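Local coordinates for protein 4-alpha-glucanotransferase (Corynebacterium glutamicum, PDB 5B68) that is an amylomaltase of the disproportionating-enzyme family, built from a TIM-barrel domain and an N-terminal beta sandwich, at residues I243-I248 and W361-Q366; V296-F301 and T353-W358; P226-E231 and V289-L294; Q183-R188 and L217-H222. One frame throughout, in Å; residues are numbered along the deposited sequence.

Contact 1. Residues I243-I248 and W361-Q366; sequences INPIYI and WLCDEQ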
# COMPACT_ATOMS: atom_id res chain seq x y z
N ILE A 243 6.93 10.38 -3.66
CA ILE A 243 8.00 9.53 -3.12
C ILE A 243 8.85 10.29 -2.10
O ILE A 243 9.09 11.50 -2.26
CB ILE A 243 8.92 9.09 -4.26
CG1 ILE A 243 8.14 8.42 -5.41
CG2 ILE A 243 10.07 8.21 -3.78
CD1 ILE A 243 7.39 7.19 -5.03
N ASN A 244 9.34 9.57 -1.08
CA ASN A 244 10.10 10.20 0.02
C ASN A 244 11.50 10.58 -0.51
O ASN A 244 12.29 9.73 -0.84
CB ASN A 244 10.22 9.24 1.20
CG ASN A 244 10.66 9.92 2.45
OD1 ASN A 244 11.32 10.94 2.38
ND2 ASN A 244 10.30 9.38 3.61
N PRO A 245 11.81 11.89 -0.63
CA PRO A 245 13.14 12.29 -1.02
C PRO A 245 14.29 11.94 -0.08
O PRO A 245 15.41 12.06 -0.52
CB PRO A 245 13.01 13.85 -1.22
CG PRO A 245 11.52 14.10 -1.21
CD PRO A 245 10.98 13.06 -0.26
N ILE A 246 14.02 11.41 1.11
CA ILE A 246 15.07 10.92 2.00
C ILE A 246 15.95 9.85 1.39
O ILE A 246 17.11 9.67 1.83
CB ILE A 246 14.53 10.46 3.31
CG1 ILE A 246 15.61 10.62 4.41
CG2 ILE A 246 13.91 9.06 3.28
CD1 ILE A 246 15.05 10.22 5.75
N TYR A 247 15.41 9.19 0.38
CA TYR A 247 16.08 8.10 -0.31
C TYR A 247 17.00 8.53 -1.46
O TYR A 247 17.69 7.71 -2.00
CB TYR A 247 15.06 7.09 -0.81
CG TYR A 247 14.29 6.34 0.26
CD1 TYR A 247 14.92 5.43 1.09
CD2 TYR A 247 12.94 6.52 0.41
CE1 TYR A 247 14.23 4.75 2.05
CE2 TYR A 247 12.24 5.84 1.36
CZ TYR A 247 12.89 4.96 2.18
OH TYR A 247 12.18 4.29 3.11
N ILE A 248 16.99 9.80 -1.84
CA ILE A 248 17.85 10.26 -2.85
C ILE A 248 19.32 10.09 -2.44
O ILE A 248 19.68 10.45 -1.28
CB ILE A 248 17.61 11.74 -3.14
CG1 ILE A 248 16.20 11.96 -3.76
CG2 ILE A 248 18.67 12.27 -4.06
CD1 ILE A 248 15.83 13.44 -3.84
N TRP A 361 11.20 14.59 -9.36
CA TRP A 361 11.82 14.20 -10.62
C TRP A 361 13.10 13.35 -10.33
O TRP A 361 13.33 12.29 -10.97
CB TRP A 361 12.17 15.46 -11.49
CG TRP A 361 12.93 15.18 -12.68
CD1 TRP A 361 12.59 14.38 -13.75
CD2 TRP A 361 14.22 15.72 -13.01
NE1 TRP A 361 13.56 14.38 -14.69
CE2 TRP A 361 14.56 15.24 -14.29
CE3 TRP A 361 15.11 16.58 -12.34
CZ2 TRP A 361 15.78 15.54 -14.90
CZ3 TRP A 361 16.28 16.94 -12.98
CH2 TRP A 361 16.63 16.38 -14.21
N LEU A 362 13.85 13.75 -9.31
CA LEU A 362 15.05 13.03 -8.91
C LEU A 362 14.64 11.64 -8.40
O LEU A 362 15.34 10.64 -8.72
CB LEU A 362 15.80 13.75 -7.79
CG LEU A 362 16.37 15.15 -8.24
CD1 LEU A 362 17.01 15.70 -7.01
CD2 LEU A 362 17.35 15.15 -9.38
N CYS A 363 13.61 11.60 -7.58
CA CYS A 363 13.13 10.30 -7.03
C CYS A 363 12.73 9.42 -8.23
O CYS A 363 13.05 8.21 -8.29
CB CYS A 363 11.96 10.48 -6.10
SG CYS A 363 12.32 11.18 -4.52
N ASP A 364 12.01 10.01 -9.19
CA ASP A 364 11.60 9.27 -10.39
C ASP A 364 12.79 8.66 -11.13
O ASP A 364 12.78 7.47 -11.51
CB ASP A 364 10.78 10.16 -11.35
CG ASP A 364 10.33 9.43 -12.62
OD1 ASP A 364 9.27 8.80 -12.57
OD2 ASP A 364 11.02 9.39 -13.62
N GLU A 365 13.80 9.47 -11.42
CA GLU A 365 14.89 8.94 -12.20
C GLU A 365 15.77 7.95 -11.38
O GLU A 365 16.33 7.05 -12.00
CB GLU A 365 15.73 10.06 -12.86
CG GLU A 365 16.59 10.86 -11.93
CD GLU A 365 17.40 11.99 -12.66
OE1 GLU A 365 18.08 12.81 -11.99
OE2 GLU A 365 17.32 12.03 -13.92
N GLN A 366 15.93 8.14 -10.07
CA GLN A 366 16.76 7.21 -9.30
C GLN A 366 16.06 5.88 -9.14
O GLN A 366 16.71 4.82 -9.19
CB GLN A 366 17.15 7.78 -7.93
CG GLN A 366 18.17 8.93 -8.17
CD GLN A 366 19.04 9.31 -7.00
OE1 GLN A 366 19.01 8.71 -5.92
NE2 GLN A 366 19.75 10.43 -7.18
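An Asx turn running into a short 3-10 segment, in the long loop after barrel strand 215-218, lies here against helix 349-376, and the centre of the contact is Cys363 facing Ile243, Pro245 and Ile248. The cysteine points its SG back beside its own backbone N (chi1 -73°), which puts the sulfur 3.8 Å from Pro245 CA. Ile243 lies over the other part of this small side chain, its CG2 being 3.8 Å from Cys363 CB, while its CG1 branch leads away. From the far end of the turn Ile248 comes in with CG1 4.0 Å from Cys363 SG. Its CD1 then reaches Leu362, 4.0 Å from CB, the two side chains crossing at about a right angle. One turn further along the helix the amide of Gln366 closes over Ile248, with NE2 3.8 Å from Ile248 CG2; its OE1 accepts from the backbone N of Arg249, so the packed amide also has a polar hold on the loop. Within the turn, Ile246 N donates to Asn244 OD1 at 3.0 Å, from above the carbonyl plane. Phe198 of helix 198-209 touches Ile243, Ile248, Cys363 and Gln366, in a contact that is largely buried. It is a loop-on-helix contact of the TIM-barrel domain, with an Asx turn shaping the loop.

Contact 2. Residues V296-F301 and T353-W358; sequences VLRAIF and TMFYMW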
# COMPACT_ATOMS: atom_id res chain seq x y z
N VAL A 296 22.06 19.81 1.03
CA VAL A 296 22.79 19.61 -0.17
C VAL A 296 21.91 19.77 -1.41
O VAL A 296 22.35 20.34 -2.43
CB VAL A 296 23.42 18.17 -0.20
CG1 VAL A 296 24.08 17.90 -1.53
CG2 VAL A 296 24.37 18.03 0.99
N LEU A 297 20.66 19.23 -1.32
CA LEU A 297 19.76 19.26 -2.50
C LEU A 297 19.46 20.74 -2.86
O LEU A 297 19.48 21.08 -4.02
CB LEU A 297 18.49 18.51 -2.22
CG LEU A 297 18.76 17.01 -2.29
CD1 LEU A 297 17.72 16.27 -1.45
CD2 LEU A 297 18.74 16.57 -3.77
N ARG A 298 19.36 21.57 -1.82
CA ARG A 298 19.14 23.02 -2.01
C ARG A 298 20.30 23.63 -2.77
O ARG A 298 20.08 24.41 -3.69
CB ARG A 298 18.84 23.74 -0.68
CG ARG A 298 17.43 23.50 -0.19
CD ARG A 298 17.10 24.39 0.98
NE ARG A 298 17.82 23.99 2.17
CZ ARG A 298 17.37 23.17 3.14
NH1 ARG A 298 16.17 22.60 3.08
NH2 ARG A 298 18.16 22.94 4.18
N ALA A 299 21.53 23.22 -2.46
CA ALA A 299 22.67 23.65 -3.28
C ALA A 299 22.68 23.10 -4.70
O ALA A 299 22.99 23.81 -5.66
CB ALA A 299 23.98 23.35 -2.55
N ILE A 300 22.34 21.83 -4.91
CA ILE A 300 22.44 21.33 -6.28
C ILE A 300 21.33 21.94 -7.14
O ILE A 300 21.45 21.99 -8.38
CB ILE A 300 22.29 19.79 -6.29
CG1 ILE A 300 23.45 19.12 -5.52
CG2 ILE A 300 22.20 19.23 -7.71
CD1 ILE A 300 23.16 17.72 -5.02
N PHE A 301 20.22 22.32 -6.48
CA PHE A 301 19.06 22.88 -7.21
C PHE A 301 19.46 24.14 -7.98
O PHE A 301 18.89 24.42 -9.07
CB PHE A 301 17.95 23.19 -6.26
CG PHE A 301 16.69 23.77 -6.92
CD1 PHE A 301 15.98 23.05 -7.87
CD2 PHE A 301 16.21 25.03 -6.53
CE1 PHE A 301 14.83 23.57 -8.44
CE2 PHE A 301 15.03 25.55 -7.08
CZ PHE A 301 14.34 24.82 -8.03
N THR A 353 8.16 25.77 -4.41
CA THR A 353 7.30 24.78 -5.08
C THR A 353 8.10 24.02 -6.14
O THR A 353 8.06 22.77 -6.25
CB THR A 353 6.01 25.45 -5.65
OG1 THR A 353 5.21 25.96 -4.58
CG2 THR A 353 5.22 24.46 -6.51
N MET A 354 8.87 24.75 -6.91
CA MET A 354 9.65 24.17 -7.98
C MET A 354 10.70 23.18 -7.44
O MET A 354 10.96 22.16 -8.07
CB MET A 354 10.32 25.24 -8.79
CG MET A 354 11.04 24.71 -10.00
SD MET A 354 10.06 23.83 -11.22
CE MET A 354 9.25 25.19 -12.07
N PHE A 355 11.31 23.56 -6.31
CA PHE A 355 12.29 22.70 -5.61
C PHE A 355 11.63 21.38 -5.22
O PHE A 355 12.24 20.32 -5.45
CB PHE A 355 12.78 23.38 -4.37
CG PHE A 355 13.63 22.49 -3.48
CD1 PHE A 355 14.95 22.19 -3.84
CD2 PHE A 355 13.11 22.03 -2.29
CE1 PHE A 355 15.73 21.39 -3.00
CE2 PHE A 355 13.89 21.25 -1.46
CZ PHE A 355 15.20 20.95 -1.85
N TYR A 356 10.42 21.42 -4.69
CA TYR A 356 9.77 20.14 -4.30
C TYR A 356 9.33 19.33 -5.49
O TYR A 356 9.36 18.07 -5.47
CB TYR A 356 8.69 20.36 -3.25
CG TYR A 356 9.23 20.81 -1.94
CD1 TYR A 356 9.90 19.90 -1.13
CD2 TYR A 356 9.14 22.17 -1.51
CE1 TYR A 356 10.44 20.28 0.08
CE2 TYR A 356 9.66 22.55 -0.29
CZ TYR A 356 10.32 21.59 0.52
OH TYR A 356 10.84 21.91 1.76
N MET A 357 9.01 20.00 -6.59
CA MET A 357 8.75 19.29 -7.87
C MET A 357 9.99 18.58 -8.36
O MET A 357 9.99 17.37 -8.77
CB MET A 357 8.18 20.25 -8.92
CG MET A 357 6.82 20.80 -8.51
SD MET A 357 6.30 22.15 -9.66
CE MET A 357 5.86 21.16 -11.04
N TRP A 358 11.12 19.27 -8.24
CA TRP A 358 12.37 18.77 -8.72
C TRP A 358 12.80 17.56 -7.91
O TRP A 358 13.29 16.59 -8.51
CB TRP A 358 13.39 19.92 -8.67
CG TRP A 358 14.80 19.61 -9.00
CD1 TRP A 358 15.31 19.43 -10.19
CD2 TRP A 358 15.87 19.50 -8.06
NE1 TRP A 358 16.68 19.21 -10.11
CE2 TRP A 358 17.03 19.26 -8.78
CE3 TRP A 358 15.95 19.61 -6.67
CZ2 TRP A 358 18.29 19.07 -8.17
CZ3 TRP A 358 17.23 19.46 -6.05
CH2 TRP A 358 18.37 19.18 -6.83
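Phe301 packs against both Phe355 and Trp358, and the three rings form an aromatic cluster where helix 286-301 meets helix 349-376. The local axes run nearly perpendicular, 102° apart, and stay 11.0 Å from each other, a separation filled by the large side chains. All three aromatics take the same first torsion, with CG opposite the backbone N (Phe301 chi1 -180°), and this carries each ring out from its helix into the space between. Phe355 turns its edge to the face of Phe301 in a T-shaped pair, centroids 5.6 Å apart and planes at 79°. The backbone joins in as well: Phe355 CA makes a CH-pi contact over the Phe301 face, 4.0 Å from the ring centroid. Toward Trp358, Phe301 slides past in the opposite direction, its CD1 lying over the indole face 3.6 Å from Trp358 CD2, though the two ring planes are oblique. Phe301 CA adds a second CH-pi contact to the six-membered ring of Trp358, and Met354 CG meets the rim of the Phe301 ring at CZ, 3.8 Å away. Aliphatic groups close the sides. Ile300 CG2 sits at the indole edge, 3.9 Å from Trp358 CH2; Leu297 CD2 touches Trp358 CZ3 at 4.0 Å; and the Arg298 methylene CG lies 3.8 Å from Phe355 CZ. No hydrogen bond crosses between the segments, so the fit rests on ring shape, CH-pi contacts and dispersion.

Contact 3. Residues P226-E231 and V289-L294; sequences PLPPTE and VYAAKL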
# COMPACT_ATOMS: atom_id res chain seq x y z
N PRO A 226 8.07 16.92 4.46
CA PRO A 226 9.07 17.42 3.56
C PRO A 226 10.33 17.93 4.21
O PRO A 226 11.29 18.24 3.48
CB PRO A 226 8.35 18.59 2.85
CG PRO A 226 7.36 19.07 3.85
CD PRO A 226 7.00 17.90 4.74
N LEU A 227 10.37 18.05 5.53
CA LEU A 227 11.60 18.32 6.26
C LEU A 227 11.47 17.70 7.64
O LEU A 227 10.37 17.46 8.07
CB LEU A 227 11.91 19.81 6.33
CG LEU A 227 10.96 20.72 7.08
CD1 LEU A 227 11.48 22.15 7.08
CD2 LEU A 227 9.58 20.67 6.47
N PRO A 228 12.56 17.45 8.35
CA PRO A 228 12.46 16.81 9.66
C PRO A 228 11.78 17.73 10.67
O PRO A 228 11.86 18.91 10.45
CB PRO A 228 13.91 16.60 10.08
CG PRO A 228 14.75 17.18 9.02
CD PRO A 228 13.92 17.90 8.04
N PRO A 229 11.08 17.22 11.79
CA PRO A 229 11.12 15.75 11.94
C PRO A 229 10.15 14.99 11.05
O PRO A 229 9.11 15.50 10.72
CB PRO A 229 10.73 15.54 13.40
CG PRO A 229 9.69 16.53 13.61
CD PRO A 229 10.26 17.75 12.99
N THR A 230 10.51 13.76 10.71
CA THR A 230 9.76 12.97 9.73
C THR A 230 9.34 11.61 10.36
O THR A 230 9.98 11.14 11.31
CB THR A 230 10.54 12.88 8.39
OG1 THR A 230 9.66 12.42 7.37
CG2 THR A 230 11.76 11.97 8.50
N GLU A 231 8.23 11.08 9.88
CA GLU A 231 7.63 9.82 10.34
C GLU A 231 8.56 8.65 10.04
O GLU A 231 8.97 8.47 8.90
CB GLU A 231 6.28 9.62 9.60
CG GLU A 231 5.49 8.37 9.86
CD GLU A 231 5.24 8.13 11.34
OE1 GLU A 231 4.72 9.06 12.01
OE2 GLU A 231 5.60 7.04 11.84
N VAL A 289 19.99 12.86 9.03
CA VAL A 289 20.29 12.47 7.63
C VAL A 289 19.43 13.28 6.62
O VAL A 289 19.96 13.82 5.64
CB VAL A 289 20.06 10.95 7.36
CG1 VAL A 289 20.35 10.62 5.88
CG2 VAL A 289 21.01 10.10 8.25
N TYR A 290 18.17 13.44 6.95
CA TYR A 290 17.24 14.11 6.00
C TYR A 290 17.60 15.60 5.89
O TYR A 290 17.74 16.15 4.79
CB TYR A 290 15.81 13.94 6.49
CG TYR A 290 14.71 14.23 5.49
CD1 TYR A 290 14.95 14.28 4.12
CD2 TYR A 290 13.42 14.48 5.95
CE1 TYR A 290 13.88 14.53 3.22
CE2 TYR A 290 12.36 14.69 5.05
CZ TYR A 290 12.61 14.74 3.70
OH TYR A 290 11.53 14.96 2.85
N ALA A 291 17.76 16.20 7.05
CA ALA A 291 18.15 17.62 7.12
C ALA A 291 19.42 17.86 6.33
O ALA A 291 19.51 18.81 5.58
CB ALA A 291 18.29 18.09 8.57
N ALA A 292 20.40 16.98 6.46
CA ALA A 292 21.64 17.14 5.72
C ALA A 292 21.51 16.94 4.20
O ALA A 292 22.03 17.71 3.39
CB ALA A 292 22.69 16.19 6.31
N LYS A 293 20.75 15.91 3.78
CA LYS A 293 20.47 15.78 2.37
C LYS A 293 19.74 17.01 1.79
O LYS A 293 20.04 17.45 0.72
CB LYS A 293 19.66 14.50 2.10
CG LYS A 293 20.51 13.21 2.27
CD LYS A 293 19.77 11.98 1.75
CE LYS A 293 20.61 10.68 2.00
NZ LYS A 293 20.03 9.54 1.24
N LEU A 294 18.76 17.50 2.53
CA LEU A 294 17.93 18.62 2.03
C LEU A 294 18.82 19.85 1.80
O LEU A 294 18.72 20.56 0.79
CB LEU A 294 16.79 18.92 2.97
CG LEU A 294 15.65 17.90 2.92
CD1 LEU A 294 14.78 17.87 4.16
CD2 LEU A 294 14.86 18.13 1.63
O HOH W 1 11.44 16.84 1.11
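A proline-rich part of the long loop after strand 215-218 packs on helix 286-301, with Pro228 and the Pro226 carbonyl meeting Tyr290, Ala291 and Leu294. The pyrrolidine of Pro228 lies along the helix surface: CG touches Ala291 CB at 3.7 Å, and CD is 4.0 Å from Leu294 CD1 and close to Tyr290 CD2. That leucine methyl also sits over the centre of one face of the Tyr290 ring, and it is 3.8 Å from Leu227 CA, so it fills the angle between ring and loop. In the TIM-barrel domain this places the loop from the second barrel strand against a helix inserted before the third strand, 382-387. Pro226 O is a polar point in the interface. A water donates to it at 2.8 Å and also bonds Tyr290 OH at 2.6 Å, bridging loop and helix, while the same hydroxyl bonds Glu225 O. Past the cis peptide that joins Pro228 to Pro229, the chain swings back and Thr230 faces the helix. Its OG1 stands opposite the backbone N (chi1 -165°) and bonds Glu225 OE1, leaving CG2 3.9 Å from Tyr290 CD2, the two side chains crossing at about a right angle. Thr230 N is taken up by Asn287 OD1, at the first turn of the same helix.

Contact 4. Residues Q183-R188 and L217-H222; sequences QIYSVR and LINPMH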
# COMPACT_ATOMS: atom_id res chain seq x y z
N GLN A 183 13.79 -4.35 3.98
CA GLN A 183 13.42 -3.03 4.47
C GLN A 183 14.55 -2.09 4.08
O GLN A 183 15.58 -1.96 4.77
CB GLN A 183 13.17 -3.06 5.97
CG GLN A 183 12.06 -3.97 6.34
CD GLN A 183 10.69 -3.42 5.97
OE1 GLN A 183 10.30 -2.39 6.50
NE2 GLN A 183 9.94 -4.11 5.12
N ILE A 184 14.43 -1.46 2.91
CA ILE A 184 15.60 -0.85 2.29
C ILE A 184 16.29 0.27 3.11
O ILE A 184 17.51 0.43 3.01
CB ILE A 184 15.32 -0.41 0.79
CG1 ILE A 184 16.60 -0.10 0.03
CG2 ILE A 184 14.37 0.77 0.79
CD1 ILE A 184 17.49 -1.30 -0.08
N TYR A 185 15.51 1.03 3.86
CA TYR A 185 16.07 2.10 4.76
C TYR A 185 17.08 1.47 5.76
O TYR A 185 18.00 2.12 6.23
CB TYR A 185 14.92 2.80 5.56
CG TYR A 185 13.99 1.88 6.26
CD1 TYR A 185 14.32 1.37 7.53
CD2 TYR A 185 12.82 1.43 5.68
CE1 TYR A 185 13.52 0.48 8.16
CE2 TYR A 185 11.99 0.51 6.31
CZ TYR A 185 12.38 0.03 7.56
OH TYR A 185 11.64 -0.88 8.22
N SER A 186 16.87 0.20 6.07
CA SER A 186 17.72 -0.49 7.05
C SER A 186 18.95 -1.16 6.48
O SER A 186 19.78 -1.64 7.26
CB SER A 186 16.93 -1.56 7.83
OG SER A 186 16.64 -2.75 7.06
N VAL A 187 19.08 -1.21 5.16
CA VAL A 187 20.19 -1.89 4.51
C VAL A 187 21.15 -0.88 3.92
O VAL A 187 20.78 -0.09 3.08
CB VAL A 187 19.71 -2.79 3.37
CG1 VAL A 187 20.85 -3.64 2.84
CG2 VAL A 187 18.57 -3.65 3.81
N ARG A 188 22.39 -0.95 4.35
CA ARG A 188 23.37 0.04 4.00
C ARG A 188 24.49 -0.57 3.17
O ARG A 188 24.83 -1.72 3.30
CB ARG A 188 23.98 0.64 5.27
CG ARG A 188 23.10 1.63 6.00
CD ARG A 188 22.13 0.96 6.96
NE ARG A 188 22.80 0.25 8.03
CZ ARG A 188 23.23 0.80 9.17
NH1 ARG A 188 23.07 2.09 9.40
NH2 ARG A 188 23.82 0.05 10.07
N LEU A 217 11.16 -7.21 -3.06
CA LEU A 217 10.01 -6.56 -2.39
C LEU A 217 10.57 -5.67 -1.34
O LEU A 217 11.39 -6.11 -0.50
CB LEU A 217 9.06 -7.61 -1.79
CG LEU A 217 7.97 -7.23 -0.83
CD1 LEU A 217 6.98 -6.27 -1.52
CD2 LEU A 217 7.15 -8.39 -0.36
N ILE A 218 10.09 -4.45 -1.32
CA ILE A 218 10.49 -3.46 -0.36
C ILE A 218 9.32 -2.84 0.42
O ILE A 218 8.13 -3.09 0.18
CB ILE A 218 11.39 -2.38 -0.99
CG1 ILE A 218 10.61 -1.60 -2.07
CG2 ILE A 218 12.65 -3.02 -1.56
CD1 ILE A 218 11.32 -0.39 -2.59
N ASN A 219 9.68 -2.09 1.44
CA ASN A 219 8.72 -1.27 2.17
C ASN A 219 8.15 -0.19 1.30
O ASN A 219 8.75 0.18 0.31
CB ASN A 219 9.38 -0.60 3.39
CG ASN A 219 10.62 0.19 2.99
OD1 ASN A 219 10.61 1.45 2.84
ND2 ASN A 219 11.68 -0.50 2.78
N PRO A 220 6.98 0.38 1.73
CA PRO A 220 6.45 1.54 1.05
C PRO A 220 7.50 2.65 1.04
O PRO A 220 8.26 2.83 2.02
CB PRO A 220 5.23 1.95 1.93
CG PRO A 220 4.83 0.71 2.68
CD PRO A 220 6.13 -0.02 2.86
N MET A 221 7.51 3.39 -0.04
CA MET A 221 8.47 4.49 -0.24
C MET A 221 7.80 5.88 -0.42
O MET A 221 8.38 6.83 -0.99
CB MET A 221 9.26 4.17 -1.48
CG MET A 221 9.93 2.79 -1.47
SD MET A 221 11.35 2.81 -0.35
CE MET A 221 12.52 3.60 -1.45
N HIS A 222 6.57 5.96 0.05
CA HIS A 222 5.76 7.15 -0.08
C HIS A 222 6.35 8.32 0.73
O HIS A 222 6.92 8.15 1.81
CB HIS A 222 4.35 6.94 0.45
CG HIS A 222 3.66 5.69 0.05
ND1 HIS A 222 3.37 5.41 -1.26
CD2 HIS A 222 3.12 4.68 0.78
CE1 HIS A 222 2.69 4.27 -1.32
NE2 HIS A 222 2.59 3.78 -0.10
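Gln183 and Asn219 bring their chains closest, CA to CA 5.5 Å, near the ends of two neighbouring barrel strands. Segment 183-188 turns at once into a 3-10 segment, and Gln183 O accepts from both Ser186 N at 2.8 Å and Ser186 OG at 2.6 Å, which tightens that turn. Segment 217-222 continues from strand 215-218 into a loop, and the backbone N of Asn219 is buried there without a partner in the model. The Gln183 side chain folds back at chi2, bringing OE1 to 3.7 Å from Asn219 CB. The same OE1 receives the Tyr185 hydroxyl at 2.7 Å, on a lone pair in the carbonyl plane. Tyr185 holds its ring in the crowded position between backbone N and carbonyl carbon (chi1 50°), a rotation that turns the ring edge to Asn219, with Tyr185 CE2 3.6 Å from Asn219 CG and ring and amide planes 68° apart. Next to these polar side chains, Ile184 supplies the apolar part: CG2 lies 3.8 Å from Met221 SD, the side chains crossing at about a right angle, and CB approaches Ile218 CG2 at 4.4 Å. Arg286 makes a cation-pi contact with Tyr185. Leu217 pairs with Val180 and Ala182 of the preceding barrel strand, strand 382-387 lies next to Ile218, and helix 198-209 covers Ile184, Ile218 and Met221 with Leu204, Leu201 and Phe198.

In the fold
Contact 4 comes first along the chain, at the ends of barrel strands 177-182 and 215-218; the other three belong to the long excursion before strand 382-387. Contacts 1 and 3 alternate their segments, and contact 2 falls between the two halves of contact 1. Helix 349-376 serves contacts 1 and 2, helix 286-301 contacts 2 and 3. Centres of contacts 1 and 2 are about 11 Å apart, those of contacts 2 and 4 about 23 Å. Contact 1 touches all the others: Asn244 N bonds Met221 O of contact 4, Lys293 NZ of contact 3 bonds the carbonyls of Ile246 and Ile248, and Leu362 packs on Leu297 of contact 2. A chain of contacts thus runs from the inserted helices to the barrel strands.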